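Local coordinates for RagB/SusD domain protein (Flavobacterium johnsoniae, PDB 5J5U) that binds chitin and, as a SusD homologue, probably captures chitin-derived chains at the outer membrane for uptake in chitin utilization, at residues A71-V76 / D121-E126; R114-Y119 / Q144-S149; G272-K277 / Q382-A387; P331-S336 / E373-A378; G351-A354 / D359-K362. One frame throughout, in Å; residues are numbered along the deposited sequence.

Contact 1: A71-V76 / D121-E126; sequences ALWRNV and DVPYSE
Trp-73 reaches out from helix 66-90 to Val-122 and Pro-123, and only its six-membered ring makes the contact. Its CG lies anti to the backbone N (chi1 177°), which carries the indole off the helix flank and brings its far end close to the loop. There Trp-73 CH2 meets Pro-123 CD at 3.6 Å, and the neighbouring atom, Trp-73 CZ3, lies 3.9 Å from Val-122 CG1. Both carbons approach the indole obliquely, neither squarely over a face nor at an edge. The two pairs differ in direction: Trp-73 crosses Pro-123 at about a right angle, whereas Trp-73 and Val-122 run past one another in opposite senses. No hydrogen bond joins the segments, so shape and apolar area (102 Å² buried in all) account for the contact. Tyr-77 and Tyr-119 pack edge-to-face with the indole. Tyr-119 OH also bonds to Trp-73 N, where helix 66-90 is kinked and that N makes no bond to the preceding turn. Pro-123 O is fixed separately by Tyr-77 OH. This is buried aromatic packing between a helix and the loop following helix 98-119, within the largely helical fold of the SusD-like family, which belongs to the TPR clan.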
# COMPACT_ATOMS: atom_id res chain seq x y z
N ALA A 71 9.23 12.87 -3.40
CA ALA A 71 8.91 13.03 -1.98
C ALA A 71 9.19 11.78 -1.10
O ALA A 71 9.79 11.88 -0.01
CB ALA A 71 7.46 13.44 -1.83
N LEU A 72 8.75 10.60 -1.55
CA LEU A 72 9.07 9.35 -0.85
C LEU A 72 10.60 9.18 -0.72
O LEU A 72 11.11 8.95 0.38
CB LEU A 72 8.46 8.14 -1.57
CG LEU A 72 8.57 6.77 -0.90
CD1 LEU A 72 7.75 6.76 0.37
CD2 LEU A 72 8.12 5.66 -1.84
N TRP A 73 11.33 9.30 -1.83
CA TRP A 73 12.78 9.20 -1.81
C TRP A 73 13.42 10.10 -0.74
O TRP A 73 14.13 9.65 0.17
CB TRP A 73 13.33 9.56 -3.18
CG TRP A 73 14.82 9.58 -3.30
CD1 TRP A 73 15.67 10.56 -2.87
CD2 TRP A 73 15.64 8.60 -3.94
NE1 TRP A 73 16.97 10.23 -3.19
CE2 TRP A 73 16.97 9.04 -3.86
CE3 TRP A 73 15.36 7.38 -4.58
CZ2 TRP A 73 18.03 8.31 -4.38
CZ3 TRP A 73 16.41 6.66 -5.10
CH2 TRP A 73 17.73 7.13 -4.99
N ARG A 74 13.14 11.39 -0.87
CA ARG A 74 13.74 12.40 -0.03
C ARG A 74 13.45 12.16 1.45
O ARG A 74 14.36 12.25 2.28
CB ARG A 74 13.24 13.78 -0.43
CG ARG A 74 13.46 14.82 0.63
CD ARG A 74 12.79 16.12 0.23
NE ARG A 74 13.31 17.24 1.01
CZ ARG A 74 12.79 17.67 2.16
NH1 ARG A 74 11.70 17.08 2.67
NH2 ARG A 74 13.34 18.69 2.79
N ASN A 75 12.21 11.81 1.79
CA ASN A 75 11.88 11.71 3.20
C ASN A 75 12.27 10.38 3.81
O ASN A 75 12.65 10.31 5.00
CB ASN A 75 10.40 11.99 3.44
CG ASN A 75 10.12 13.49 3.57
OD1 ASN A 75 10.82 14.32 2.98
ND2 ASN A 75 9.16 13.84 4.40
N VAL A 76 12.23 9.32 3.03
CA VAL A 76 12.73 8.05 3.54
C VAL A 76 14.24 8.16 3.83
O VAL A 76 14.70 7.78 4.90
CB VAL A 76 12.45 6.87 2.57
CG1 VAL A 76 13.37 5.70 2.87
CG2 VAL A 76 11.00 6.45 2.68
N ASP A 121 15.88 0.01 -8.58
CA ASP A 121 17.20 -0.10 -7.96
C ASP A 121 17.44 1.15 -7.13
O ASP A 121 17.28 2.26 -7.62
CB ASP A 121 18.32 -0.27 -8.99
CG ASP A 121 18.24 -1.58 -9.78
OD1 ASP A 121 17.42 -2.46 -9.48
OD2 ASP A 121 19.03 -1.72 -10.73
N VAL A 122 17.81 0.99 -5.87
CA VAL A 122 18.01 2.14 -4.98
C VAL A 122 19.16 1.88 -4.02
O VAL A 122 19.47 0.73 -3.71
CB VAL A 122 16.73 2.45 -4.12
CG1 VAL A 122 15.54 2.82 -4.99
CG2 VAL A 122 16.41 1.29 -3.22
N PRO A 123 19.79 2.95 -3.52
CA PRO A 123 20.75 2.74 -2.41
C PRO A 123 20.08 2.05 -1.21
O PRO A 123 19.00 2.44 -0.72
CB PRO A 123 21.21 4.17 -2.06
CG PRO A 123 21.00 4.95 -3.32
CD PRO A 123 19.81 4.33 -4.04
N TYR A 124 20.71 0.98 -0.76
CA TYR A 124 20.18 0.27 0.40
C TYR A 124 21.35 -0.20 1.28
O TYR A 124 21.63 0.39 2.32
CB TYR A 124 19.29 -0.88 -0.06
CG TYR A 124 18.63 -1.65 1.05
CD1 TYR A 124 17.99 -0.99 2.10
CD2 TYR A 124 18.60 -3.04 1.04
CE1 TYR A 124 17.38 -1.71 3.13
CE2 TYR A 124 17.99 -3.77 2.05
CZ TYR A 124 17.38 -3.09 3.10
OH TYR A 124 16.75 -3.79 4.11
N SER A 125 22.05 -1.23 0.82
CA SER A 125 23.18 -1.80 1.55
C SER A 125 24.20 -0.75 1.98
O SER A 125 24.74 -0.83 3.07
CB SER A 125 23.84 -2.89 0.71
OG SER A 125 24.48 -2.34 -0.42
N GLU A 126 24.43 0.26 1.15
CA GLU A 126 25.36 1.35 1.50
C GLU A 126 24.66 2.65 1.90
O GLU A 126 25.26 3.73 1.86
CB GLU A 126 26.30 1.64 0.34
CG GLU A 126 27.11 0.44 -0.08
CD GLU A 126 28.01 0.74 -1.26
OE1 GLU A 126 27.96 1.89 -1.78
OE2 GLU A 126 28.75 -0.17 -1.68

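Contact 2: R114-Y119 / Q144-S149; sequences RLTDIY and QDIYNS
Asp-117 OD1 receives Tyr-147 OH at 2.8 Å and, from outside the two segments, Trp-481 NE1. The bond ties together an antiparallel helix pair: segments 114-119 and 144-149 run at 159° to each other, with axes 11.0 Å apart at closest approach. Asp-117 OD1 accepts on its syn lone pair and lies at the edge of the tyrosine ring close to its plane. Carboxylate and ring planes differ by just 29°, although the two side chains cross at about a right angle. The second oxygen, OD2, is engaged by Arg-195 in a salt bridge and by Gln-113 NE2, so the buried carboxylate is gripped at both oxygens, which would be expected to favour its charged form. A phenylalanine in place of Tyr-147 would probably cost OD1 its tyrosine donor, leaving Trp-481 NE1 as its other named partner, and free the end of the ring. Beside this polar link, Thr-116 has OG1 anti to its own backbone nitrogen (chi1 180°), where it bonds to Gly-120 O and Gln-143 NE2. The remaining contacts are van der Waals: Thr-116 CG2 comes to 4.1 Å from Tyr-147 CE1, and the methyl Ile-146 CD1 ends 3.8 Å from the hydroxyl oxygen Thr-116 OG1.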
# COMPACT_ATOMS: atom_id res chain seq x y z
N ARG A 114 8.75 -0.15 0.29
CA ARG A 114 8.01 0.86 -0.45
C ARG A 114 8.99 1.55 -1.44
O ARG A 114 8.70 1.67 -2.65
CB ARG A 114 7.35 1.86 0.51
CG ARG A 114 6.25 1.23 1.43
CD ARG A 114 6.08 1.96 2.76
NE ARG A 114 7.35 2.51 3.23
CZ ARG A 114 7.49 3.61 3.95
NH1 ARG A 114 6.43 4.30 4.35
NH2 ARG A 114 8.71 4.03 4.27
N LEU A 115 10.17 1.89 -0.93
CA LEU A 115 11.17 2.63 -1.69
C LEU A 115 11.53 1.94 -3.02
O LEU A 115 11.34 2.53 -4.09
CB LEU A 115 12.43 2.85 -0.84
CG LEU A 115 13.44 3.89 -1.33
CD1 LEU A 115 12.80 5.26 -1.47
CD2 LEU A 115 14.58 3.98 -0.36
N THR A 116 12.01 0.70 -2.94
CA THR A 116 12.44 -0.00 -4.15
C THR A 116 11.21 -0.21 -5.04
O THR A 116 11.26 0.03 -6.26
CB THR A 116 13.19 -1.35 -3.81
OG1 THR A 116 13.60 -2.01 -5.01
CG2 THR A 116 12.35 -2.30 -2.91
N ASP A 117 10.07 -0.51 -4.41
CA ASP A 117 8.89 -0.81 -5.21
C ASP A 117 8.48 0.41 -6.05
O ASP A 117 7.91 0.27 -7.15
CB ASP A 117 7.75 -1.26 -4.32
CG ASP A 117 7.85 -2.73 -3.95
OD1 ASP A 117 8.78 -3.40 -4.47
OD2 ASP A 117 7.00 -3.20 -3.16
N ILE A 118 8.79 1.61 -5.54
CA ILE A 118 8.44 2.81 -6.29
C ILE A 118 9.59 3.20 -7.27
O ILE A 118 9.32 3.64 -8.40
CB ILE A 118 8.07 3.95 -5.35
CG1 ILE A 118 6.64 3.76 -4.83
CG2 ILE A 118 8.13 5.30 -6.06
CD1 ILE A 118 5.58 4.00 -5.90
N TYR A 119 10.86 3.04 -6.88
CA TYR A 119 11.92 3.60 -7.75
C TYR A 119 12.77 2.55 -8.45
O TYR A 119 13.54 2.88 -9.35
CB TYR A 119 12.83 4.53 -6.95
CG TYR A 119 12.12 5.71 -6.33
CD1 TYR A 119 11.84 6.84 -7.08
CD2 TYR A 119 11.72 5.69 -4.99
CE1 TYR A 119 11.19 7.94 -6.51
CE2 TYR A 119 11.05 6.78 -4.41
CZ TYR A 119 10.81 7.91 -5.19
OH TYR A 119 10.15 9.00 -4.65
N GLN A 144 16.62 -7.12 -7.47
CA GLN A 144 16.64 -8.56 -7.19
C GLN A 144 17.43 -8.88 -5.90
O GLN A 144 16.99 -9.66 -5.05
CB GLN A 144 17.22 -9.33 -8.38
CG GLN A 144 17.43 -10.82 -8.10
CD GLN A 144 17.83 -11.60 -9.34
OE1 GLN A 144 18.58 -11.10 -10.18
NE2 GLN A 144 17.36 -12.83 -9.45
N ASP A 145 18.60 -8.26 -5.76
CA ASP A 145 19.42 -8.46 -4.57
C ASP A 145 18.74 -7.84 -3.34
O ASP A 145 18.84 -8.38 -2.24
CB ASP A 145 20.84 -7.88 -4.77
CG ASP A 145 21.58 -8.53 -5.94
OD1 ASP A 145 21.36 -9.73 -6.15
OD2 ASP A 145 22.37 -7.87 -6.64
N ILE A 146 18.07 -6.71 -3.53
CA ILE A 146 17.39 -6.05 -2.41
C ILE A 146 16.36 -7.02 -1.88
O ILE A 146 16.23 -7.21 -0.68
CB ILE A 146 16.71 -4.71 -2.81
CG1 ILE A 146 17.73 -3.66 -3.28
CG2 ILE A 146 15.90 -4.15 -1.66
CD1 ILE A 146 17.13 -2.28 -3.58
N TYR A 147 15.64 -7.65 -2.79
CA TYR A 147 14.62 -8.61 -2.41
C TYR A 147 15.16 -9.90 -1.75
O TYR A 147 14.54 -10.41 -0.80
CB TYR A 147 13.78 -8.96 -3.64
CG TYR A 147 12.49 -8.17 -3.69
CD1 TYR A 147 12.49 -6.80 -4.01
CD2 TYR A 147 11.29 -8.78 -3.36
CE1 TYR A 147 11.30 -6.09 -4.05
CE2 TYR A 147 10.11 -8.07 -3.39
CZ TYR A 147 10.11 -6.73 -3.73
OH TYR A 147 8.92 -6.07 -3.72
N ASN A 148 16.28 -10.44 -2.26
CA ASN A 148 16.92 -11.59 -1.59
C ASN A 148 17.34 -11.20 -0.17
O ASN A 148 17.21 -11.98 0.78
CB ASN A 148 18.15 -12.09 -2.36
CG ASN A 148 17.78 -12.87 -3.60
OD1 ASN A 148 16.70 -13.46 -3.68
ND2 ASN A 148 18.66 -12.87 -4.60
N SER A 149 17.84 -9.98 -0.02
CA SER A 149 18.23 -9.47 1.29
C SER A 149 16.98 -9.31 2.21
O SER A 149 17.03 -9.65 3.41
CB SER A 149 19.02 -8.17 1.12
OG SER A 149 19.18 -7.48 2.33

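Contact 3: G272-K277 / Q382-A387; sequences GDPRLK and QASIDA
A capped turn leading into helix 276-279 presents Pro-274 to the first turn of helix 382-391, where it meets Ser-384 and Ile-385. The turn is type I, from Asp-273 to Leu-276, and Asp-273 caps it by accepting from Arg-275 N at OD1 (3.0 Å), an Asx turn with proline at its second position. Just before it, Gly-272, with positive phi, is the C-prime residue of the Schellman motif that ends helix 262-270. Across the contact Pro-274 CG lies 4.2 Å from Ser-384 O and 4.5 Å from Ile-385 CA, so the ring rests on helix backbone as much as on side chains. Pro-274 CB and Ser-384 OG are 4.3 Å apart, and that hydroxyl bonds to Ser-381 O. The same aspartate is also held from the side by Arg-275, whose NE reaches Asp-273 OD1 and whose NH2 reaches Asp-273 OD2, each at 2.8 Å. The NH2 bond is nearly straight (174°) and lies in the guanidinium plane; NE meets OD1 on its syn side, tilted 25° from the carboxylate plane, while the backbone N uses the anti lone pair. Ile-369 of helix 357-371 touches both Pro-274 and Ile-385. The segments thus meet by van der Waals packing, with no hydrogen bond between them, while the polar bonds lie within the turn, between the residues on either side of the proline; they probably fix the turn's shape and so how the ring is presented.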
# COMPACT_ATOMS: atom_id res chain seq x y z
N GLY A 272 -22.93 -5.42 -4.60
CA GLY A 272 -23.46 -5.45 -3.25
C GLY A 272 -22.45 -5.68 -2.15
O GLY A 272 -22.73 -6.41 -1.20
N ASP A 273 -21.27 -5.08 -2.27
CA ASP A 273 -20.26 -5.12 -1.22
C ASP A 273 -20.74 -4.28 -0.03
O ASP A 273 -21.19 -3.15 -0.21
CB ASP A 273 -18.91 -4.61 -1.76
CG ASP A 273 -17.73 -5.04 -0.91
OD1 ASP A 273 -17.66 -4.61 0.24
OD2 ASP A 273 -16.86 -5.79 -1.40
N PRO A 274 -20.68 -4.83 1.19
CA PRO A 274 -21.13 -4.08 2.37
C PRO A 274 -20.23 -2.88 2.71
O PRO A 274 -20.56 -2.08 3.58
CB PRO A 274 -21.06 -5.12 3.50
CG PRO A 274 -21.03 -6.42 2.84
CD PRO A 274 -20.33 -6.22 1.52
N ARG A 275 -19.10 -2.75 2.03
CA ARG A 275 -18.17 -1.69 2.38
C ARG A 275 -18.58 -0.38 1.76
O ARG A 275 -18.01 0.65 2.09
CB ARG A 275 -16.75 -2.05 1.96
CG ARG A 275 -16.08 -3.06 2.87
CD ARG A 275 -14.76 -3.51 2.29
NE ARG A 275 -14.98 -4.42 1.17
CZ ARG A 275 -14.07 -5.28 0.74
NH1 ARG A 275 -12.88 -5.34 1.32
NH2 ARG A 275 -14.35 -6.08 -0.28
N LEU A 276 -19.58 -0.42 0.88
CA LEU A 276 -20.02 0.75 0.12
C LEU A 276 -20.29 2.00 0.98
O LEU A 276 -19.69 3.07 0.74
CB LEU A 276 -21.28 0.41 -0.69
CG LEU A 276 -21.89 1.54 -1.52
CD1 LEU A 276 -20.87 2.02 -2.54
CD2 LEU A 276 -23.16 1.08 -2.22
N LYS A 277 -21.18 1.87 1.96
CA LYS A 277 -21.56 2.99 2.84
C LYS A 277 -20.64 3.14 4.04
O LYS A 277 -20.64 4.19 4.71
CB LYS A 277 -23.02 2.83 3.32
CG LYS A 277 -24.01 2.56 2.22
CD LYS A 277 -25.37 2.19 2.80
CE LYS A 277 -26.47 2.27 1.77
NZ LYS A 277 -27.79 1.92 2.36
N GLN A 382 -23.15 -9.47 10.31
CA GLN A 382 -22.57 -10.74 9.88
C GLN A 382 -23.39 -11.38 8.77
O GLN A 382 -22.85 -12.04 7.87
CB GLN A 382 -22.45 -11.71 11.06
CG GLN A 382 -21.67 -12.97 10.73
CD GLN A 382 -20.26 -12.68 10.24
OE1 GLN A 382 -19.56 -11.84 10.81
NE2 GLN A 382 -19.86 -13.35 9.17
N ALA A 383 -24.70 -11.17 8.80
CA ALA A 383 -25.58 -11.73 7.78
C ALA A 383 -25.27 -11.14 6.41
O ALA A 383 -25.24 -11.86 5.41
CB ALA A 383 -27.04 -11.49 8.15
N SER A 384 -25.02 -9.83 6.35
CA SER A 384 -24.71 -9.19 5.07
C SER A 384 -23.37 -9.68 4.51
O SER A 384 -23.24 -9.93 3.31
CB SER A 384 -24.69 -7.66 5.23
OG SER A 384 -23.68 -7.22 6.11
N ILE A 385 -22.38 -9.84 5.39
CA ILE A 385 -21.06 -10.34 5.00
C ILE A 385 -21.16 -11.74 4.44
O ILE A 385 -20.67 -12.03 3.35
CB ILE A 385 -20.07 -10.33 6.20
CG1 ILE A 385 -19.92 -8.92 6.77
CG2 ILE A 385 -18.73 -10.94 5.78
CD1 ILE A 385 -19.01 -8.82 7.98
N ASP A 386 -21.82 -12.61 5.20
CA ASP A 386 -21.97 -14.00 4.80
C ASP A 386 -22.73 -14.09 3.47
O ASP A 386 -22.38 -14.88 2.58
CB ASP A 386 -22.69 -14.79 5.90
CG ASP A 386 -21.92 -14.77 7.22
OD1 ASP A 386 -20.68 -14.58 7.19
OD2 ASP A 386 -22.55 -14.91 8.29
N ALA A 387 -23.75 -13.25 3.33
CA ALA A 387 -24.56 -13.24 2.11
C ALA A 387 -23.72 -12.83 0.90
O ALA A 387 -23.77 -13.47 -0.16
CB ALA A 387 -25.76 -12.31 2.28

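Contact 4: P331-S336 / E373-A378; sequences PFLHVS and EVYGAA
At Pro-331, the residue leading into strand 332-335, the backbone passes closest to the 3-10 turn at 373-375, with the CA atoms of Pro-331 and Tyr-375 6.3 Å apart. The proline ring faces that turn: Pro-331 CG lies 3.4 Å from Val-374 O, 3.7 Å from Tyr-375 CD1 and 4.1 Å from Val-374 CG2. Tyr-375 has its CG anti to its carbonyl carbon (chi1 -66°), and from there the ring runs obliquely past the proline toward the strand. Its edge then meets the Pro-331 carbonyl, with Pro-331 O in the ring plane and 3.2 Å from Tyr-375 CE1. Beyond this, Tyr-375 OH ends 3.5 Å from Leu-333 CB. One water appears to link the hydroxyl to the strand: it accepts from Leu-333 N at 3.1 Å, while its 2.5 Å distance to Tyr-375 OH is unusually short and its exact value doubtful. A leucine here, with neither ring edge nor hydroxyl, is likely to strip Pro-331 O of its aromatic neighbour and the water of its link to the turn. Strand 332-335 also pairs with strand 224-226. With no direct hydrogen bond between the segments, the tyrosine joins them by two different means: apolar and C-H edge packing along its ring, and an apparent water bridge at its hydroxyl.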
# COMPACT_ATOMS: atom_id res chain seq x y z
N PRO A 331 -6.83 6.01 12.24
CA PRO A 331 -5.70 5.09 12.28
C PRO A 331 -5.16 4.77 10.89
O PRO A 331 -5.91 4.84 9.92
CB PRO A 331 -6.28 3.85 12.95
CG PRO A 331 -7.77 3.95 12.68
CD PRO A 331 -8.08 5.40 12.71
N PHE A 332 -3.89 4.38 10.80
CA PHE A 332 -3.31 4.00 9.52
C PHE A 332 -2.90 2.53 9.52
O PHE A 332 -2.11 2.11 10.35
CB PHE A 332 -2.11 4.88 9.18
CG PHE A 332 -1.62 4.72 7.78
CD1 PHE A 332 -0.72 3.71 7.45
CD2 PHE A 332 -2.06 5.58 6.78
CE1 PHE A 332 -0.26 3.55 6.14
CE2 PHE A 332 -1.59 5.43 5.46
CZ PHE A 332 -0.69 4.42 5.14
N LEU A 333 -3.46 1.78 8.57
CA LEU A 333 -3.20 0.35 8.39
C LEU A 333 -2.04 0.06 7.42
O LEU A 333 -2.12 0.38 6.24
CB LEU A 333 -4.48 -0.33 7.87
CG LEU A 333 -4.45 -1.84 7.59
CD1 LEU A 333 -4.14 -2.61 8.85
CD2 LEU A 333 -5.75 -2.33 6.98
N HIS A 334 -0.98 -0.59 7.92
CA HIS A 334 0.19 -0.92 7.09
C HIS A 334 0.13 -2.30 6.42
O HIS A 334 0.39 -2.43 5.22
CB HIS A 334 1.46 -0.86 7.94
CG HIS A 334 1.86 0.53 8.31
ND1 HIS A 334 2.35 1.44 7.39
CD2 HIS A 334 1.85 1.17 9.50
CE1 HIS A 334 2.62 2.58 8.00
NE2 HIS A 334 2.33 2.44 9.28
N VAL A 335 -0.14 -3.34 7.21
CA VAL A 335 -0.22 -4.71 6.72
C VAL A 335 -1.43 -5.38 7.37
O VAL A 335 -1.70 -5.16 8.55
CB VAL A 335 1.06 -5.53 7.03
CG1 VAL A 335 1.08 -6.78 6.18
CG2 VAL A 335 2.35 -4.67 6.83
N SER A 336 -2.14 -6.21 6.62
CA SER A 336 -3.44 -6.65 7.09
C SER A 336 -3.64 -8.16 7.01
O SER A 336 -2.93 -8.86 6.27
CB SER A 336 -4.54 -5.96 6.30
OG SER A 336 -4.61 -6.47 4.98
N GLU A 373 -13.77 -1.30 10.53
CA GLU A 373 -14.39 -0.92 11.78
C GLU A 373 -13.48 -0.03 12.62
O GLU A 373 -13.92 0.92 13.26
CB GLU A 373 -14.78 -2.17 12.57
CG GLU A 373 -15.86 -3.00 11.88
CD GLU A 373 -16.18 -4.27 12.64
OE1 GLU A 373 -15.76 -4.39 13.82
OE2 GLU A 373 -16.82 -5.17 12.06
N VAL A 374 -12.18 -0.31 12.56
CA VAL A 374 -11.24 0.42 13.39
C VAL A 374 -11.19 1.89 12.98
O VAL A 374 -10.74 2.73 13.74
CB VAL A 374 -9.83 -0.20 13.33
CG1 VAL A 374 -9.24 -0.07 11.94
CG2 VAL A 374 -8.93 0.41 14.39
N TYR A 375 -11.70 2.20 11.78
CA TYR A 375 -11.76 3.57 11.28
C TYR A 375 -12.94 4.32 11.88
O TYR A 375 -13.11 5.51 11.64
CB TYR A 375 -11.88 3.60 9.75
CG TYR A 375 -10.67 3.07 9.03
CD1 TYR A 375 -9.40 3.46 9.41
CD2 TYR A 375 -10.80 2.17 7.99
CE1 TYR A 375 -8.28 2.98 8.75
CE2 TYR A 375 -9.69 1.68 7.33
CZ TYR A 375 -8.43 2.08 7.72
OH TYR A 375 -7.31 1.60 7.07
N GLY A 376 -13.78 3.62 12.63
CA GLY A 376 -14.97 4.22 13.19
C GLY A 376 -16.21 3.96 12.36
O GLY A 376 -17.25 4.58 12.58
N ALA A 377 -16.11 3.02 11.42
CA ALA A 377 -17.27 2.67 10.60
C ALA A 377 -18.21 1.70 11.34
O ALA A 377 -17.77 0.83 12.09
CB ALA A 377 -16.83 2.06 9.27
N ALA A 378 -19.50 1.88 11.12
CA ALA A 378 -20.49 0.99 11.71
C ALA A 378 -20.26 -0.40 11.19
O ALA A 378 -20.28 -0.62 9.98
CB ALA A 378 -21.89 1.46 11.38
O HOH W 1 -5.42 3.19 6.69

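Contact 5: G351-A354 / D359-K362; sequences GWVA and DFYK
The ring of Phe-360 meets segment 351-354 at its CE2 corner, and no atom of that segment sits squarely over either face. At the edge, near the ring plane, lies Ala-354 O, 4.1 Å from Phe-360 CE2. Val-353 comes in obliquely, its CG2 4.5 Å from the same Phe-360 CE2. One ring atom therefore takes both approaches, a carbonyl oxygen at the C-H edge and a methyl at an angle to it, and both are loose. The backbones stay well apart: the nearest CA atoms, those of Ala-354 and Phe-360, are separated by 10.7 Å, and only 73 Å² is buried in total. The aromatic side chain covers much of that gap, and the loop's carbonyl and valine methyl meet it. Its CG lies anti to the carbonyl carbon (chi1 -82°), and its CB already points toward the loop. On the loop side, Val-353 points its CB at the helix, whereas Ala-354 turns its methyl away and contributes its carbonyl instead. No hydrogen bond crosses between the segments. The loop opens at Gly-351, whose positive phi (74°) belongs to the Schellman motif closing helix 337-349. Four residues separate Ala-354 from Asp-359, so the contact is local, folding the connection back against the helix that follows. Phe-360 also packs on Gln-341, Leu-344 and Ala-345 of helix 337-349, which places its ring between two consecutive helices and their linker. Val-353 touches Phe-212 of helix 201-214 as well, while Tyr-361, next to Phe-360 on helix 357-371, packs against helix 399-410.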
# COMPACT_ATOMS: atom_id res chain seq x y z
N GLY A 351 -0.95 -23.47 -6.70
CA GLY A 351 -0.45 -24.72 -6.18
C GLY A 351 0.81 -24.56 -5.36
O GLY A 351 1.57 -25.51 -5.17
N TRP A 352 1.07 -23.33 -4.91
CA TRP A 352 2.28 -23.05 -4.15
C TRP A 352 2.15 -23.41 -2.67
O TRP A 352 3.12 -23.83 -2.04
CB TRP A 352 2.64 -21.58 -4.31
CG TRP A 352 3.12 -21.21 -5.69
CD1 TRP A 352 3.27 -22.04 -6.76
CD2 TRP A 352 3.55 -19.91 -6.13
NE1 TRP A 352 3.74 -21.34 -7.85
CE2 TRP A 352 3.93 -20.03 -7.49
CE3 TRP A 352 3.65 -18.65 -5.51
CZ2 TRP A 352 4.40 -18.95 -8.24
CZ3 TRP A 352 4.11 -17.58 -6.26
CH2 TRP A 352 4.48 -17.74 -7.62
N VAL A 353 0.95 -23.25 -2.11
CA VAL A 353 0.71 -23.62 -0.71
C VAL A 353 -0.48 -24.56 -0.63
O VAL A 353 -1.26 -24.67 -1.60
CB VAL A 353 0.44 -22.39 0.20
CG1 VAL A 353 1.64 -21.43 0.18
CG2 VAL A 353 -0.85 -21.67 -0.19
N ALA A 354 -0.62 -25.24 0.50
CA ALA A 354 -1.66 -26.25 0.67
C ALA A 354 -3.00 -25.66 1.10
O ALA A 354 -3.10 -24.96 2.10
CB ALA A 354 -1.22 -27.31 1.69
N ASP A 359 -11.52 -20.76 0.00
CA ASP A 359 -11.70 -20.55 1.43
C ASP A 359 -10.82 -19.40 1.94
O ASP A 359 -11.26 -18.53 2.71
CB ASP A 359 -11.36 -21.84 2.18
CG ASP A 359 -12.45 -22.90 2.03
OD1 ASP A 359 -13.63 -22.62 2.35
OD2 ASP A 359 -12.12 -24.02 1.57
N PHE A 360 -9.57 -19.37 1.47
CA PHE A 360 -8.67 -18.25 1.72
C PHE A 360 -9.28 -16.93 1.23
O PHE A 360 -9.26 -15.93 1.93
CB PHE A 360 -7.33 -18.48 1.02
CG PHE A 360 -6.37 -19.38 1.76
CD1 PHE A 360 -6.07 -19.15 3.10
CD2 PHE A 360 -5.74 -20.43 1.10
CE1 PHE A 360 -5.18 -19.96 3.77
CE2 PHE A 360 -4.84 -21.24 1.77
CZ PHE A 360 -4.57 -21.01 3.11
N TYR A 361 -9.84 -16.97 0.03
CA TYR A 361 -10.49 -15.82 -0.57
C TYR A 361 -11.62 -15.30 0.31
O TYR A 361 -11.71 -14.09 0.58
CB TYR A 361 -11.01 -16.19 -1.95
CG TYR A 361 -11.69 -15.08 -2.70
CD1 TYR A 361 -10.96 -14.07 -3.31
CD2 TYR A 361 -13.08 -15.07 -2.85
CE1 TYR A 361 -11.59 -13.06 -4.02
CE2 TYR A 361 -13.72 -14.08 -3.55
CZ TYR A 361 -12.98 -13.07 -4.13
OH TYR A 361 -13.63 -12.08 -4.83
N LYS A 362 -12.49 -16.21 0.74
CA LYS A 362 -13.64 -15.85 1.56
C LYS A 362 -13.18 -15.19 2.84
O LYS A 362 -13.70 -14.13 3.24
CB LYS A 362 -14.49 -17.08 1.87
CG LYS A 362 -15.25 -17.62 0.67
CD LYS A 362 -15.90 -18.97 0.97
CE LYS A 362 -16.81 -19.41 -0.15
NZ LYS A 362 -17.57 -20.63 0.24

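Overall arrangement
From the N terminus, contact 1 closes a loop from helix 66-90 to the segment after helix 98-119. Contact 2 opens before that loop is shut, on helix 98-119, and ends on helix 143-160, so the two cross; their centres lie 10 Å apart and they touch, making one helical cluster. Contact 3 starts a separate, much longer loop from 272-277 to 382-387. Within it contact 4 joins strand 332-335 to the turn after helix 357-371, and contact 5 lies within contact 4 in turn, at the link between helices 337-349 and 357-371. Contacts 3 and 4 lie across the chain's centre from contacts 1 and 2; the centres of contacts 1 and 3 are about 40 Å apart.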